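Long-range contacts in UPF0230 protein TM1468 (Thermotoga maritima, PDB 1VPV), which binds long-chain fatty acids such as palmitate and may play a role in lipid transport or fatty acid metabolism: residues 36-41 and 81-86; 16-21 and 85-90; 20-25 and 101-106. All coordinates share one frame; numbering follows the deposited sequence.

Contact 1 of 3, residues 36-41 and 81-86. With PLM (palmitic acid), chain D.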
loop_
_atom_site.group_PDB
_atom_site.type_symbol
_atom_site.label_atom_id
_atom_site.label_comp_id
_atom_site.label_asym_id
_atom_site.label_seq_id
_atom_site.Cartn_x
_atom_site.Cartn_y
_atom_site.Cartn_z
ATOM N N ASP A 36 -5.491 1.230 -12.354
ATOM C CA ASP A 36 -5.534 -0.199 -12.523
ATOM C C ASP A 36 -4.573 -0.817 -11.525
ATOM O O ASP A 36 -3.622 -0.162 -11.075
ATOM C CB ASP A 36 -5.069 -0.521 -13.939
ATOM C CG ASP A 36 -5.510 -1.901 -14.432
ATOM O OD1 ASP A 36 -6.185 -2.653 -13.687
ATOM O OD2 ASP A 36 -5.150 -2.218 -15.591
ATOM N N SER A 37 -4.813 -2.086 -11.216
ATOM C CA SER A 37 -4.009 -2.853 -10.285
ATOM C C SER A 37 -3.392 -4.079 -10.990
ATOM O O SER A 37 -4.110 -4.864 -11.599
ATOM C CB SER A 37 -4.888 -3.312 -9.110
ATOM O OG SER A 37 -4.077 -3.773 -8.049
ATOM N N ILE A 38 -2.067 -4.227 -10.932
ATOM C CA ILE A 38 -1.422 -5.402 -11.527
ATOM C C ILE A 38 -1.119 -6.418 -10.421
ATOM O O ILE A 38 -0.500 -6.073 -9.441
ATOM C CB ILE A 38 -0.144 -5.071 -12.353
ATOM C CG1 ILE A 38 0.479 -6.352 -12.886
ATOM C CG2 ILE A 38 0.887 -4.269 -11.542
ATOM C CD1 ILE A 38 1.605 -6.099 -13.878
ATOM N N PRO A 39 -1.592 -7.671 -10.579
ATOM C CA PRO A 39 -1.428 -8.658 -9.510
ATOM C C PRO A 39 0.011 -9.136 -9.290
ATOM O O PRO A 39 0.720 -9.462 -10.243
ATOM C CB PRO A 39 -2.296 -9.850 -9.964
ATOM C CG PRO A 39 -2.995 -9.425 -11.211
ATOM C CD PRO A 39 -2.313 -8.219 -11.749
ATOM N N LEU A 40 0.421 -9.189 -8.031
ATOM C CA LEU A 40 1.523 -10.052 -7.669
ATOM C C LEU A 40 0.944 -11.455 -7.396
ATOM O O LEU A 40 -0.271 -11.676 -7.495
ATOM C CB LEU A 40 2.269 -9.509 -6.444
ATOM C CG LEU A 40 3.323 -8.444 -6.698
ATOM C CD1 LEU A 40 2.671 -7.104 -7.092
ATOM C CD2 LEU A 40 4.208 -8.269 -5.486
ATOM N N TYR A 41 1.827 -12.388 -7.052
ATOM C CA TYR A 41 1.455 -13.784 -6.877
ATOM C C TYR A 41 1.718 -14.319 -5.473
ATOM O O TYR A 41 2.644 -13.902 -4.771
ATOM C CB TYR A 41 2.174 -14.654 -7.889
ATOM C CG TYR A 41 1.938 -14.236 -9.309
ATOM C CD1 TYR A 41 0.781 -14.605 -9.977
ATOM C CD2 TYR A 41 2.896 -13.490 -9.997
ATOM C CE1 TYR A 41 0.549 -14.215 -11.285
ATOM C CE2 TYR A 41 2.688 -13.108 -11.335
ATOM C CZ TYR A 41 1.509 -13.471 -11.965
ATOM O OH TYR A 41 1.300 -13.088 -13.272
ATOM N N GLU A 81 7.087 -9.578 -18.379
ATOM C CA GLU A 81 6.042 -9.836 -19.369
ATOM C C GLU A 81 4.660 -9.357 -18.909
ATOM O O GLU A 81 3.911 -8.787 -19.704
ATOM C CB GLU A 81 5.997 -11.339 -19.701
ATOM C CG GLU A 81 5.025 -11.745 -20.788
ATOM N N ASP A 82 4.313 -9.608 -17.646
ATOM C CA ASP A 82 3.017 -9.191 -17.086
ATOM C C ASP A 82 2.878 -7.676 -17.213
ATOM O O ASP A 82 1.794 -7.159 -17.519
ATOM C CB ASP A 82 2.924 -9.539 -15.600
ATOM C CG ASP A 82 2.666 -11.029 -15.333
ATOM O OD1 ASP A 82 2.312 -11.781 -16.245
ATOM O OD2 ASP A 82 2.763 -11.456 -14.165
ATOM N N PHE A 83 3.973 -6.967 -16.943
ATOM C CA PHE A 83 4.014 -5.522 -17.141
ATOM C C PHE A 83 3.890 -5.106 -18.626
ATOM O O PHE A 83 3.127 -4.159 -18.924
ATOM C CB PHE A 83 5.263 -4.892 -16.509
ATOM C CG PHE A 83 5.102 -4.570 -15.037
ATOM C CD1 PHE A 83 4.352 -3.486 -14.636
ATOM C CD2 PHE A 83 5.722 -5.353 -14.059
ATOM C CE1 PHE A 83 4.165 -3.201 -13.266
ATOM C CE2 PHE A 83 5.579 -5.062 -12.707
ATOM C CZ PHE A 83 4.799 -3.985 -12.302
ATOM N N LYS A 84 4.663 -5.758 -19.514
ATOM C CA LYS A 84 4.606 -5.486 -20.955
ATOM C C LYS A 84 3.175 -5.593 -21.464
ATOM O O LYS A 84 2.700 -4.722 -22.177
ATOM C CB LYS A 84 5.434 -6.494 -21.771
ATOM C CG LYS A 84 6.807 -6.057 -22.192
ATOM C CD LYS A 84 7.393 -7.001 -23.258
ATOM C CE LYS A 84 6.685 -6.880 -24.636
ATOM N NZ LYS A 84 7.393 -7.594 -25.762
ATOM N N LYS A 85 2.502 -6.680 -21.113
ATOM C CA LYS A 85 1.146 -6.915 -21.618
ATOM C C LYS A 85 0.192 -5.796 -21.208
ATOM O O LYS A 85 -0.523 -5.272 -22.053
ATOM C CB LYS A 85 0.625 -8.305 -21.223
ATOM C CG LYS A 85 1.359 -9.438 -21.970
ATOM C CD LYS A 85 0.804 -10.838 -21.691
ATOM N N ARG A 86 0.199 -5.415 -19.941
ATOM C CA ARG A 86 -0.589 -4.264 -19.489
ATOM C C ARG A 86 -0.243 -2.978 -20.256
ATOM O O ARG A 86 -1.158 -2.278 -20.729
ATOM C CB ARG A 86 -0.431 -4.002 -17.981
ATOM C CG ARG A 86 -0.875 -5.128 -17.071
ATOM C CD ARG A 86 -2.157 -4.821 -16.314
ATOM N NE ARG A 86 -2.657 -6.011 -15.599
ATOM C CZ ARG A 86 -3.732 -6.034 -14.819
ATOM N NH1 ARG A 86 -4.444 -4.941 -14.617
ATOM N NH2 ARG A 86 -4.090 -7.155 -14.221
HETATM C C1 PLM D . 7.004 -9.624 -3.590
HETATM O O1 PLM D . 7.742 -9.093 -4.472
HETATM O O2 PLM D . 6.983 -10.884 -3.407
HETATM C C2 PLM D . 6.119 -8.713 -2.770
HETATM C C3 PLM D . 6.697 -8.480 -1.389
HETATM C C4 PLM D . 5.716 -7.680 -0.542
HETATM C C5 PLM D . 6.289 -7.522 0.863
HETATM C C6 PLM D . 5.370 -6.744 1.771
HETATM C C7 PLM D . 5.963 -6.524 3.154
HETATM C C8 PLM D . 4.886 -6.113 4.154
HETATM C C9 PLM D . 4.461 -4.674 3.957
HETATM C CA PLM D . 3.332 -4.280 4.887
HETATM C CB PLM D . 3.039 -2.792 4.773
HETATM C CC PLM D . 1.727 -2.455 5.475
HETATM C CD PLM D . 1.467 -0.935 5.533
HETATM C CE PLM D . 0.070 -0.607 6.028
HETATM C CF PLM D . -0.135 0.882 6.264
HETATM C CG PLM D . -0.504 1.636 4.983
HETATM O O HOH W 1 0.418 -9.925 -13.030
#
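Ile38 sets its CD1 methyl squarely over the Phe83 ring, 3.8 Å from the centroid of that ring and 9° off its normal. This CH-pi contact is the tightly packed part. In Ile38, CG1 is anti to the backbone N (chi1 178°) and the chain stays extended at chi2, which carries CD1 out to the helix. The CG2 branch meets the ring too, 3.9 Å from Phe83 CE1. Both residues are buried, and Phe83 also packs on helix 110-118. In this DegV-family fold, strand 35-43 and helix 80-92 run roughly antiparallel here, the helix covering one face of a mixed sheet. Arg86 lays its guanidinium across the strand, with Ile38 CA over one face. Asp36 comes to its edge, and the salt bridge from Asp36 OD2 to Arg86 NH1 is 3.0 Å long. OD2 is also hydrogen-bonded to Tyr90, while Ser37 N bonds to Asp36 OD1. A leucine in place of Arg86 would probably leave Asp36 without its opposite charge and uncover the backbone at Ile38. The looser, partly exposed side holds Tyr41 and Asp82. Tyr41 OH donates to Asp82 OD2; at 2.4 Å the bond is very short, so its exact length is doubtful. A water donates to Pro39 O at 2.8 Å and weakly to Asp82 OD2. Leu40 points its CB away from the helix, and its CD2 lies 3.4 Å from palmitate C2.

Contact 2 of 3, residues 16-21 and 85-90; sequences KILVDS and KRYLKY
Tyr90 OH, against which Leu18 CD1 packs at 3.2 Å, is hydrogen-bonded to Asp36 OD2 of the adjacent strand 35-43, an oxygen that Arg86 also grips through its salt bridge. The contact joins strand 15-20 of the mixed sheet in this DegV-family fold to helix 80-92, which lies on one face of that sheet. The strand and helix segments run nearly antiparallel, with 162° between their directions. No hydrogen bond links the two segments directly. The contact is made by side chains alone, and it lies away from the palmitate site.

Lys16 covers the Tyr90 ring with its aliphatic chain. Its CG stands over the ring centre, 3.6 Å from the centroid of the Tyr90 ring and 1° off the normal, a CH-pi contact. The chain bends at chi2 (83°), so that CD stays over the same face, 3.8 Å from Tyr90 CE1. Arg86 O of the preceding helical turn lies above the opposite face of Tyr90, offset toward the rim. The charged end of Lys16 passes on to a salt bridge with Asp34.

Leu18 divides its methyls between two tyrosines. While CD1 meets the hydroxyl end of Tyr90 near the ring plane, CD2 goes to Tyr87. Tyr87 OH is hydrogen-bonded to Ala114 O, which ties this helix to helix 110-118. The methyl comes obliquely to the Tyr87 ring, with Leu18 CD2 4.3 Å from Tyr87 CE1.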
loop_
_atom_site.group_PDB
_atom_site.type_symbol
_atom_site.label_atom_id
_atom_site.label_comp_id
_atom_site.label_asym_id
_atom_site.label_seq_id
_atom_site.Cartn_x
_atom_site.Cartn_y
_atom_site.Cartn_z
ATOM N N LYS A 16 -2.792 6.695 -18.123
ATOM C CA LYS A 16 -3.174 5.565 -17.263
ATOM C C LYS A 16 -2.301 5.552 -16.029
ATOM O O LYS A 16 -1.095 5.800 -16.125
ATOM C CB LYS A 16 -2.946 4.233 -17.968
ATOM C CG LYS A 16 -3.545 3.049 -17.219
ATOM C CD LYS A 16 -5.041 2.921 -17.552
ATOM C CE LYS A 16 -5.786 2.186 -16.478
ATOM N NZ LYS A 16 -7.212 2.132 -16.851
ATOM N N ILE A 17 -2.894 5.238 -14.882
ATOM C CA ILE A 17 -2.118 5.051 -13.672
ATOM C C ILE A 17 -2.220 3.572 -13.307
ATOM O O ILE A 17 -3.302 3.006 -13.247
ATOM C CB ILE A 17 -2.626 5.929 -12.525
ATOM C CG1 ILE A 17 -2.381 7.396 -12.846
ATOM C CG2 ILE A 17 -1.945 5.552 -11.202
ATOM C CD1 ILE A 17 -3.077 8.392 -11.888
ATOM N N LEU A 18 -1.077 2.948 -13.082
ATOM C CA LEU A 18 -1.041 1.563 -12.658
ATOM C C LEU A 18 -0.372 1.471 -11.287
ATOM O O LEU A 18 0.706 2.032 -11.078
ATOM C CB LEU A 18 -0.251 0.750 -13.676
ATOM C CG LEU A 18 -0.108 -0.732 -13.374
ATOM C CD1 LEU A 18 -1.426 -1.432 -13.521
ATOM C CD2 LEU A 18 0.928 -1.305 -14.335
ATOM N N VAL A 19 -1.011 0.800 -10.340
ATOM C CA VAL A 19 -0.295 0.391 -9.099
ATOM C C VAL A 19 -0.255 -1.138 -9.114
ATOM O O VAL A 19 -0.937 -1.780 -9.904
ATOM C CB VAL A 19 -0.962 0.911 -7.808
ATOM C CG1 VAL A 19 -1.080 2.467 -7.828
ATOM C CG2 VAL A 19 -2.351 0.272 -7.602
ATOM N N ASP A 20 0.565 -1.713 -8.254
ATOM C CA ASP A 20 0.604 -3.139 -8.074
ATOM C C ASP A 20 -0.355 -3.551 -6.959
ATOM O O ASP A 20 -0.849 -2.697 -6.218
ATOM C CB ASP A 20 2.032 -3.591 -7.824
ATOM C CG ASP A 20 2.581 -3.112 -6.496
ATOM O OD1 ASP A 20 2.074 -3.561 -5.422
ATOM O OD2 ASP A 20 3.546 -2.313 -6.548
ATOM N N SER A 21 -0.645 -4.856 -6.863
ATOM C CA SER A 21 -1.670 -5.337 -5.931
ATOM C C SER A 21 -1.338 -5.057 -4.453
ATOM O O SER A 21 -2.234 -4.990 -3.614
ATOM C CB SER A 21 -1.892 -6.825 -6.108
ATOM O OG SER A 21 -0.691 -7.509 -5.866
ATOM N N LYS A 85 2.502 -6.680 -21.113
ATOM C CA LYS A 85 1.146 -6.915 -21.618
ATOM C C LYS A 85 0.192 -5.796 -21.208
ATOM O O LYS A 85 -0.523 -5.272 -22.053
ATOM C CB LYS A 85 0.625 -8.305 -21.223
ATOM C CG LYS A 85 1.359 -9.438 -21.970
ATOM C CD LYS A 85 0.804 -10.838 -21.691
ATOM N N ARG A 86 0.199 -5.415 -19.941
ATOM C CA ARG A 86 -0.589 -4.264 -19.489
ATOM C C ARG A 86 -0.243 -2.978 -20.256
ATOM O O ARG A 86 -1.158 -2.278 -20.729
ATOM C CB ARG A 86 -0.431 -4.002 -17.981
ATOM C CG ARG A 86 -0.875 -5.128 -17.071
ATOM C CD ARG A 86 -2.157 -4.821 -16.314
ATOM N NE ARG A 86 -2.657 -6.011 -15.599
ATOM C CZ ARG A 86 -3.732 -6.034 -14.819
ATOM N NH1 ARG A 86 -4.444 -4.941 -14.617
ATOM N NH2 ARG A 86 -4.090 -7.155 -14.221
ATOM N N TYR A 87 1.047 -2.665 -20.375
ATOM C CA TYR A 87 1.478 -1.434 -21.072
ATOM C C TYR A 87 0.898 -1.371 -22.489
ATOM O O TYR A 87 0.362 -0.348 -22.915
ATOM C CB TYR A 87 3.014 -1.343 -21.176
ATOM C CG TYR A 87 3.768 -1.237 -19.853
ATOM C CD1 TYR A 87 3.123 -0.899 -18.670
ATOM C CD2 TYR A 87 5.151 -1.443 -19.798
ATOM C CE1 TYR A 87 3.826 -0.782 -17.468
ATOM C CE2 TYR A 87 5.864 -1.312 -18.599
ATOM C CZ TYR A 87 5.197 -0.996 -17.442
ATOM O OH TYR A 87 5.893 -0.880 -16.257
ATOM N N LEU A 88 1.029 -2.484 -23.204
ATOM C CA LEU A 88 0.528 -2.619 -24.559
ATOM C C LEU A 88 -0.983 -2.531 -24.630
ATOM O O LEU A 88 -1.510 -1.951 -25.580
ATOM C CB LEU A 88 0.965 -3.939 -25.165
ATOM C CG LEU A 88 2.462 -4.022 -25.399
ATOM C CD1 LEU A 88 2.807 -5.438 -25.843
ATOM C CD2 LEU A 88 2.939 -2.988 -26.445
ATOM N N LYS A 89 -1.679 -3.093 -23.643
ATOM C CA LYS A 89 -3.127 -2.960 -23.596
ATOM C C LYS A 89 -3.530 -1.495 -23.465
ATOM O O LYS A 89 -4.466 -1.050 -24.128
ATOM C CB LYS A 89 -3.726 -3.795 -22.474
ATOM C CG LYS A 89 -5.223 -3.561 -22.225
ATOM C CD LYS A 89 -5.673 -4.430 -21.028
ATOM C CE LYS A 89 -6.431 -3.641 -19.961
ATOM N NZ LYS A 89 -7.773 -3.223 -20.436
ATOM N N TYR A 90 -2.819 -0.745 -22.629
ATOM C CA TYR A 90 -3.073 0.687 -22.487
ATOM C C TYR A 90 -2.817 1.429 -23.787
ATOM O O TYR A 90 -3.580 2.319 -24.142
ATOM C CB TYR A 90 -2.258 1.291 -21.345
ATOM C CG TYR A 90 -2.461 0.581 -20.020
ATOM C CD1 TYR A 90 -3.688 0.034 -19.660
ATOM C CD2 TYR A 90 -1.420 0.474 -19.115
ATOM C CE1 TYR A 90 -3.856 -0.601 -18.419
ATOM C CE2 TYR A 90 -1.582 -0.159 -17.898
ATOM C CZ TYR A 90 -2.790 -0.691 -17.554
ATOM O OH TYR A 90 -2.892 -1.329 -16.332
#

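Contact 3 of 3, residues 20-25 and 101-106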
loop_
_atom_site.group_PDB
_atom_site.type_symbol
_atom_site.label_atom_id
_atom_site.label_comp_id
_atom_site.label_asym_id
_atom_site.label_seq_id
_atom_site.Cartn_x
_atom_site.Cartn_y
_atom_site.Cartn_z
ATOM N N ASP A 20 0.565 -1.713 -8.254
ATOM C CA ASP A 20 0.604 -3.139 -8.074
ATOM C C ASP A 20 -0.355 -3.551 -6.959
ATOM O O ASP A 20 -0.849 -2.697 -6.218
ATOM C CB ASP A 20 2.032 -3.591 -7.824
ATOM C CG ASP A 20 2.581 -3.112 -6.496
ATOM O OD1 ASP A 20 2.074 -3.561 -5.422
ATOM O OD2 ASP A 20 3.546 -2.313 -6.548
ATOM N N SER A 21 -0.645 -4.856 -6.863
ATOM C CA SER A 21 -1.670 -5.337 -5.931
ATOM C C SER A 21 -1.338 -5.057 -4.453
ATOM O O SER A 21 -2.234 -4.990 -3.614
ATOM C CB SER A 21 -1.892 -6.825 -6.108
ATOM O OG SER A 21 -0.691 -7.509 -5.866
ATOM N N THR A 22 -0.054 -4.888 -4.154
ATOM C CA THR A 22 0.381 -4.513 -2.809
ATOM C C THR A 22 0.028 -3.069 -2.411
ATOM O O THR A 22 0.258 -2.705 -1.292
ATOM C CB THR A 22 1.914 -4.682 -2.618
ATOM O OG1 THR A 22 2.606 -3.617 -3.251
ATOM C CG2 THR A 22 2.373 -5.968 -3.210
ATOM N N ALA A 23 -0.485 -2.273 -3.337
ATOM C CA ALA A 23 -1.038 -0.958 -3.022
ATOM C C ALA A 23 -2.380 -0.991 -2.274
ATOM O O ALA A 23 -2.782 0.037 -1.698
ATOM C CB ALA A 23 -1.184 -0.086 -4.307
ATOM N N ASP A 24 -3.069 -2.142 -2.305
ATOM C CA ASP A 24 -4.348 -2.313 -1.608
ATOM C C ASP A 24 -5.258 -1.115 -1.909
ATOM O O ASP A 24 -5.812 -0.481 -0.999
ATOM C CB ASP A 24 -4.126 -2.433 -0.092
ATOM C CG ASP A 24 -3.247 -3.613 0.296
ATOM O OD1 ASP A 24 -3.206 -4.613 -0.458
ATOM O OD2 ASP A 24 -2.610 -3.554 1.395
ATOM N N VAL A 25 -5.384 -0.801 -3.192
ATOM C CA VAL A 25 -6.128 0.363 -3.657
ATOM C C VAL A 25 -7.623 0.216 -3.372
ATOM O O VAL A 25 -8.202 -0.864 -3.619
ATOM C CB VAL A 25 -5.878 0.640 -5.193
ATOM C CG1 VAL A 25 -6.477 -0.460 -6.070
ATOM C CG2 VAL A 25 -6.413 2.023 -5.598
ATOM N N LEU A 101 3.263 3.377 -10.223
ATOM C CA LEU A 101 3.708 3.556 -8.838
ATOM C C LEU A 101 3.796 2.189 -8.212
ATOM O O LEU A 101 2.783 1.484 -8.093
ATOM C CB LEU A 101 2.695 4.405 -8.033
ATOM C CG LEU A 101 2.878 5.903 -8.223
ATOM C CD1 LEU A 101 2.338 6.292 -9.542
ATOM C CD2 LEU A 101 2.206 6.705 -7.139
ATOM N N THR A 102 5.002 1.787 -7.847
ATOM C CA THR A 102 5.207 0.480 -7.231
ATOM C C THR A 102 5.573 0.604 -5.793
ATOM O O THR A 102 6.120 1.622 -5.354
ATOM C CB THR A 102 6.341 -0.307 -7.866
ATOM O OG1 THR A 102 7.605 0.285 -7.509
ATOM C CG2 THR A 102 6.159 -0.384 -9.384
ATOM N N LEU A 103 5.342 -0.478 -5.071
ATOM C CA LEU A 103 5.897 -0.595 -3.726
ATOM C C LEU A 103 7.442 -0.461 -3.724
ATOM O O LEU A 103 8.117 -0.641 -4.740
ATOM C CB LEU A 103 5.426 -1.895 -3.040
ATOM C CG LEU A 103 6.115 -3.199 -3.384
ATOM C CD1 LEU A 103 5.912 -4.169 -2.259
ATOM C CD2 LEU A 103 5.667 -3.798 -4.711
ATOM N N SER A 104 7.964 -0.131 -2.555
ATOM C CA SER A 104 9.384 0.095 -2.350
ATOM C C SER A 104 10.274 -0.907 -3.065
ATOM O O SER A 104 10.111 -2.132 -2.919
ATOM C CB SER A 104 9.708 0.044 -0.859
ATOM O OG SER A 104 11.119 -0.050 -0.686
ATOM N N SER A 105 11.256 -0.393 -3.774
ATOM C CA SER A 105 12.260 -1.228 -4.409
ATOM C C SER A 105 13.078 -2.008 -3.391
ATOM O O SER A 105 13.829 -2.915 -3.754
ATOM C CB SER A 105 13.236 -0.369 -5.237
ATOM O OG SER A 105 13.911 0.559 -4.396
ATOM N N LYS A 106 12.972 -1.622 -2.133
ATOM C CA LYS A 106 13.711 -2.278 -1.057
ATOM C C LYS A 106 12.981 -3.508 -0.557
ATOM O O LYS A 106 13.583 -4.320 0.098
ATOM C CB LYS A 106 13.900 -1.334 0.129
ATOM C CG LYS A 106 14.429 0.017 -0.254
ATOM C CD LYS A 106 15.897 0.017 -0.425
ATOM C CE LYS A 106 16.457 1.370 -0.053
ATOM N NZ LYS A 106 16.020 1.696 1.337
#
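The ends of the neighbouring parallel strands 15-20 and 97-102 of this DegV-family fold, with the turns after them, meet here, beside the palmitate-binding site. Asp20 and Leu103 make the main link. Leu103 N donates to Asp20 OD2 at 3.0 Å, and the bond is nearly straight (164°). It uses the syn lone pair of OD2, on the side of the other carboxylate oxygen. Asp20 holds CG between its backbone N and carbonyl carbon (chi1 68°), which turns the carboxylate toward Leu103.

The same oxygen is packed by carbon. Leu103 CD2 lies 3.2 Å from Asp20 OD2, and Thr102 CA is 3.3 Å from that oxygen. All the touching residues are buried, so the N-H bond is likely to offset part of the cost of burying the carboxylate. Thr22 crosses Leu103 at about a right angle, and its CB is 4.0 Å from Leu103 CD1. The side chain of Leu103 touches the bound palmitate and also packs on Ser108, a palmitate-binding residue.

Each segment has its own internal bonds. Residues 21-23 form a 3-10 segment, and Ala23 N donates to Asp20 O at 2.9 Å. Asp24 then bonds to Ser274 of the second mixed sheet and to Gly277, which links this turn to that sheet. In segment 101-106, Thr102 OG1 donates to Leu103 O at 3.0 Å. An ST turn follows: Lys106 N donates to Ser104 OG, 2.8 Å away.

Overall arrangement
Contacts 1 and 2 are neighbours, their centres 6 Å apart. Both use helix 80-92 and share Arg86. They join this helix to strands 35-43 and 15-20, which lie side by side in one mixed sheet. Contact 3 is about 12 Å from the centre of contact 1 and 13 Å from that of contact 2. It joins the ends of strands 15-20 and 97-102 of the same sheet and lies nearer the centre of the chain. Along the chain, contact 1 is nested inside the loop closed by contact 3, and contact 2 starts from the same strand as contact 3. Contacts 1 and 2 hold helix 80-92 on the sheet, while contact 3 lies at the strand ends, where Leu103 touches palmitate.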